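Local coordinates for protein beta-fructofuranosidase, insoluble isoenzyme CWINV1 (Arabidopsis thaliana, PDB 2OXB) that hydrolyses sucrose and 1-kestose, and less readily neokestose and levan, as a secreted cell-wall invertase of glycosyl hydrolase family 32, at residues A[338-343]-A[530-535]. The protein carries 1 engineered substitution. Residues are numbered along the deposited sequence; the frame is centred on the assembly and turned at random.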
loop_
_atom_site.group_PDB
_atom_site.type_symbol
_atom_site.label_atom_id
_atom_site.label_comp_id
_atom_site.label_asym_id
_atom_site.label_seq_id
_atom_site.Cartn_x
_atom_site.Cartn_y
_atom_site.Cartn_z
ATOM N N LEU A 338 -4.514 -19.858 -2.728
ATOM C CA LEU A 338 -5.944 -19.790 -2.470
ATOM C C LEU A 338 -6.703 -19.956 -3.788
ATOM O O LEU A 338 -7.930 -19.843 -3.835
ATOM C CB LEU A 338 -6.285 -18.436 -1.821
ATOM C CG LEU A 338 -5.616 -18.048 -0.494
ATOM C CD1 LEU A 338 -5.741 -16.547 -0.257
ATOM C CD2 LEU A 338 -6.262 -18.800 0.642
ATOM N N ARG A 339 -5.965 -20.220 -4.860
ATOM C CA ARG A 339 -6.565 -20.396 -6.184
ATOM C C ARG A 339 -7.241 -21.755 -6.357
ATOM O O ARG A 339 -6.616 -22.785 -6.137
ATOM C CB ARG A 339 -5.495 -20.238 -7.261
ATOM C CG ARG A 339 -4.910 -18.858 -7.361
ATOM C CD ARG A 339 -3.874 -18.824 -8.458
ATOM N NE ARG A 339 -3.357 -17.477 -8.656
ATOM C CZ ARG A 339 -2.413 -17.154 -9.530
ATOM N NH1 ARG A 339 -1.866 -18.079 -10.304
ATOM N NH2 ARG A 339 -2.020 -15.895 -9.621
ATOM N N THR A 340 -8.509 -21.749 -6.764
ATOM C CA THR A 340 -9.254 -22.991 -6.965
ATOM C C THR A 340 -8.512 -23.916 -7.908
ATOM O O THR A 340 -7.963 -23.475 -8.923
ATOM C CB THR A 340 -10.666 -22.760 -7.569
ATOM O OG1 THR A 340 -11.540 -22.217 -6.573
ATOM C CG2 THR A 340 -11.252 -24.080 -8.079
ATOM N N LYS A 341 -8.497 -25.201 -7.559
ATOM C CA LYS A 341 -7.830 -26.212 -8.370
ATOM C C LYS A 341 -8.262 -26.073 -9.827
ATOM O O LYS A 341 -7.512 -26.423 -10.735
ATOM C CB LYS A 341 -8.161 -27.624 -7.859
ATOM C CG LYS A 341 -7.335 -28.079 -6.648
ATOM C CD LYS A 341 -7.438 -29.596 -6.432
ATOM C CE LYS A 341 -6.360 -30.122 -5.475
ATOM N NZ LYS A 341 -6.404 -31.609 -5.323
ATOM N N GLN A 342 -9.464 -25.547 -10.048
ATOM C CA GLN A 342 -9.946 -25.376 -11.407
ATOM C C GLN A 342 -9.103 -24.370 -12.188
ATOM O O GLN A 342 -7.906 -24.233 -11.942
ATOM C CB GLN A 342 -11.417 -24.959 -11.409
ATOM C CG GLN A 342 -12.304 -26.025 -12.015
ATOM C CD GLN A 342 -11.860 -26.410 -13.418
ATOM O OE1 GLN A 342 -12.193 -25.738 -14.392
ATOM N NE2 GLN A 342 -11.079 -27.483 -13.523
ATOM N N VAL A 343 -9.729 -23.677 -13.133
ATOM C CA VAL A 343 -9.032 -22.698 -13.958
ATOM C C VAL A 343 -9.894 -22.219 -15.119
ATOM O O VAL A 343 -10.160 -22.973 -16.061
ATOM C CB VAL A 343 -7.746 -23.277 -14.556
ATOM C CG1 VAL A 343 -8.044 -24.624 -15.218
ATOM C CG2 VAL A 343 -7.167 -22.299 -15.572
ATOM N N SER A 530 -10.887 -18.859 -9.243
ATOM C CA SER A 530 -11.733 -18.683 -8.072
ATOM C C SER A 530 -10.768 -18.719 -6.892
ATOM O O SER A 530 -9.716 -19.358 -6.975
ATOM C CB SER A 530 -12.761 -19.817 -7.961
ATOM O OG SER A 530 -13.853 -19.625 -8.850
ATOM N N MET A 531 -11.109 -18.032 -5.806
ATOM C CA MET A 531 -10.236 -17.977 -4.629
ATOM C C MET A 531 -10.888 -18.438 -3.326
ATOM O O MET A 531 -11.833 -17.815 -2.833
ATOM C CB MET A 531 -9.715 -16.552 -4.428
ATOM C CG MET A 531 -8.779 -16.028 -5.509
ATOM S SD MET A 531 -7.068 -16.566 -5.294
ATOM C CE MET A 531 -6.558 -15.560 -3.907
ATOM N N ASN A 532 -10.356 -19.528 -2.776
ATOM C CA ASN A 532 -10.829 -20.088 -1.520
ATOM C C ASN A 532 -10.506 -19.108 -0.408
ATOM O O ASN A 532 -9.724 -18.167 -0.591
ATOM C CB ASN A 532 -10.123 -21.408 -1.214
ATOM C CG ASN A 532 -10.420 -22.478 -2.239
ATOM O OD1 ASN A 532 -9.654 -23.423 -2.398
ATOM N ND2 ASN A 532 -11.545 -22.341 -2.932
ATOM N N SER A 533 -11.095 -19.348 0.755
ATOM C CA SER A 533 -10.890 -18.481 1.904
ATOM C C SER A 533 -9.567 -18.711 2.609
ATOM O O SER A 533 -8.970 -19.785 2.532
ATOM C CB SER A 533 -12.034 -18.658 2.904
ATOM O OG SER A 533 -13.243 -18.146 2.371
ATOM N N ALA A 534 -9.105 -17.672 3.288
ATOM C CA ALA A 534 -7.868 -17.750 4.037
ATOM C C ALA A 534 -8.275 -17.613 5.497
ATOM O O ALA A 534 -9.199 -16.861 5.823
ATOM C CB ALA A 534 -6.928 -16.624 3.623
ATOM N N GLN A 535 -7.599 -18.356 6.367
ATOM C CA GLN A 535 -7.892 -18.342 7.801
ATOM C C GLN A 535 -7.435 -17.044 8.458
ATOM O O GLN A 535 -6.303 -16.935 8.929
ATOM C CB GLN A 535 -7.227 -19.552 8.478
ATOM C CG GLN A 535 -7.292 -20.820 7.628
ATOM C CD GLN A 535 -7.237 -22.097 8.435
ATOM O OE1 GLN A 535 -7.285 -23.191 7.869
ATOM N NE2 GLN A 535 -7.147 -21.972 9.757
#
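Leu338 and Met531 meet on the buried side of this contact, their side chains crossing at about a right angle, with Leu338 CB 3.6 Å from Met531 CE. The methionine chain bends at chi2 and again at chi3 (-82° and -73°), which folds the thioether back over Leu338. Farther along, Leu338 CD2 lies 3.8 Å from Ala534 CB, and Phe8 and Ile57 also pack on this leucine. Cutting Leu338 back to an alanine would keep the CB contact with Met531 CE but would probably open a gap beside Ala534 CB, where CD1 and CD2 now lie. Arg339 runs alongside Met531, pointing the same way, with Arg339 CG 3.8 Å from Met531 SD; its NH2 goes on to salt bridges with Glu336 and Asp368.

Two backbone hydrogen bonds tie the segments antiparallel, flanking Arg339 and Met531, a non-hydrogen-bonded pair in a single beta bridge: Asn532 N to Leu338 O and Thr340 N to Ser530 O, both 2.7 Å. Thr340 OG1 adds a weak bond to the same Ser530 O. The looser, solvent side is that of Asn532, an exposed residue whose ND2 stays 3.6 Å from Thr340 OG1.

Ser530 ends strand 521-530, and the loop holding Leu338 leads into strand 344-351, the antiparallel neighbour of 521-530 and an outermost strand of that sheet. Beyond, backbone hydrogen bonds join Ala534 to Gly7 and Gln535 to Trp59, linking the chain's tail to its N-terminal part.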